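Local coordinates for protein dihydroxyacetone kinase (Citrobacter freundii, PDB 1UN8) that phosphorylates dihydroxyacetone with ATP to give dihydroxyacetone phosphate, working as a homodimer that needs a divalent metal ion, at residues His11-Ser14 with Asp15-Gly19. Numbering follows the deposited sequence.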
loop_
_atom_site.group_PDB
_atom_site.type_symbol
_atom_site.label_atom_id
_atom_site.label_comp_id
_atom_site.label_asym_id
_atom_site.label_seq_id
_atom_site.Cartn_x
_atom_site.Cartn_y
_atom_site.Cartn_z
ATOM N N HIS A 11 5.807 -16.570 -15.217
ATOM C CA HIS A 11 6.903 -15.601 -15.047
ATOM C C HIS A 11 6.633 -14.592 -13.929
ATOM O O HIS A 11 7.466 -13.721 -13.650
ATOM C CB HIS A 11 7.147 -14.841 -16.355
ATOM C CG HIS A 11 7.636 -15.707 -17.479
ATOM N ND1 HIS A 11 7.794 -15.239 -18.767
ATOM C CD2 HIS A 11 8.004 -17.012 -17.506
ATOM C CE1 HIS A 11 8.236 -16.217 -19.538
ATOM N NE2 HIS A 11 8.372 -17.302 -18.797
ATOM N N LEU A 12 5.468 -14.728 -13.297
ATOM C CA LEU A 12 5.011 -13.838 -12.229
ATOM C C LEU A 12 6.096 -13.463 -11.226
ATOM O O LEU A 12 6.492 -12.289 -11.135
ATOM C CB LEU A 12 3.826 -14.497 -11.499
ATOM C CG LEU A 12 2.859 -13.808 -10.509
ATOM C CD1 LEU A 12 3.551 -12.709 -9.720
ATOM C CD2 LEU A 12 1.681 -13.256 -11.261
ATOM N N VAL A 13 6.567 -14.446 -10.462
ATOM C CA VAL A 13 7.591 -14.184 -9.458
ATOM C C VAL A 13 8.847 -13.574 -10.064
ATOM O O VAL A 13 9.420 -12.636 -9.501
ATOM C CB VAL A 13 7.974 -15.463 -8.703
ATOM C CG1 VAL A 13 9.183 -15.198 -7.815
ATOM C CG2 VAL A 13 6.792 -15.940 -7.869
ATOM N N SER A 14 9.277 -14.099 -11.209
ATOM C CA SER A 14 10.462 -13.561 -11.858
ATOM C C SER A 14 10.262 -12.091 -12.212
ATOM O O SER A 14 11.162 -11.265 -12.017
ATOM C CB SER A 14 10.781 -14.335 -13.128
ATOM O OG SER A 14 11.940 -13.796 -13.741
ATOM N N ASP A 15 9.089 -11.751 -12.731
ATOM C CA ASP A 15 8.836 -10.358 -13.069
ATOM C C ASP A 15 8.874 -9.453 -11.821
ATOM O O ASP A 15 9.357 -8.311 -11.878
ATOM C CB ASP A 15 7.493 -10.224 -13.804
ATOM C CG ASP A 15 7.498 -10.925 -15.169
ATOM O OD1 ASP A 15 8.574 -11.002 -15.798
ATOM O OD2 ASP A 15 6.426 -11.383 -15.624
ATOM N N VAL A 16 8.381 -9.960 -10.690
ATOM C CA VAL A 16 8.385 -9.191 -9.449
ATOM C C VAL A 16 9.826 -8.889 -9.059
ATOM O O VAL A 16 10.160 -7.780 -8.661
ATOM C CB VAL A 16 7.688 -9.977 -8.286
ATOM C CG1 VAL A 16 8.005 -9.339 -6.942
ATOM C CG2 VAL A 16 6.191 -9.994 -8.498
ATOM N N ILE A 17 10.683 -9.894 -9.172
ATOM C CA ILE A 17 12.096 -9.752 -8.836
ATOM C C ILE A 17 12.747 -8.659 -9.719
ATOM O O ILE A 17 13.415 -7.746 -9.208
ATOM C CB ILE A 17 12.839 -11.105 -9.022
ATOM C CG1 ILE A 17 12.248 -12.166 -8.064
ATOM C CG2 ILE A 17 14.360 -10.879 -8.857
ATOM C CD1 ILE A 17 13.209 -12.803 -7.121
ATOM N N ASP A 18 12.537 -8.745 -11.038
ATOM C CA ASP A 18 13.098 -7.745 -11.953
ATOM C C ASP A 18 12.661 -6.346 -11.519
ATOM O O ASP A 18 13.475 -5.414 -11.439
ATOM C CB ASP A 18 12.664 -8.018 -13.402
ATOM C CG ASP A 18 13.352 -9.249 -13.993
ATOM O OD1 ASP A 18 14.518 -9.509 -13.622
ATOM O OD2 ASP A 18 12.747 -9.955 -14.830
ATOM N N GLY A 19 11.379 -6.202 -11.214
ATOM C CA GLY A 19 10.900 -4.909 -10.781
ATOM C C GLY A 19 11.545 -4.441 -9.493
ATOM O O GLY A 19 11.810 -3.249 -9.329
HETATM O O HOH W 1 10.988 -11.760 -15.317
#
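Asp15 N donates a hydrogen bond to His11 O at 2.7 Å, one of four successive i to i+4 bonds in this turn of helix 12-22 in the DhaK region. With CG beside its own backbone N (chi1 -65°), the Asp15 carboxylate comes back toward His11, and OD2 lies 3.6 Å from His11 CB. Asp15 OD1 takes a hydrogen bond from a water, 2.6 Å away. Val16 N makes the next backbone bond, to Leu12 O. The two side chains run side by side in the same direction, with Val16 CG2 4.0 Å from Leu12 CD1. Ile17 N bonds to Val13 O at 3.0 Å. Ile17 CG1 approaches Val13 CG1 loosely, at 4.3 Å. Leu12 and Val16 pack on Ile271 of the second subunit, whereas Val13 and Ile17 touch Cys79 of strand 76-80, and Val13 lies close to the substrate-binding residue Ser59. Asp18 N bonds to Ser14 O with a nearly straight N-H...O angle of 169°. Asp18 OD2 accepts from the water at 2.6 Å, and the water itself accepts from Ser14 OG at 2.7 Å. Arg31 bonds to Ser14 OG and forms a salt bridge with Asp18 OD1, while Arg274 of the second subunit forms one with Asp15 OD1. One water thus joins a hydroxyl and two carboxylates, whose negative charge the two arginines probably offset at this subunit interface.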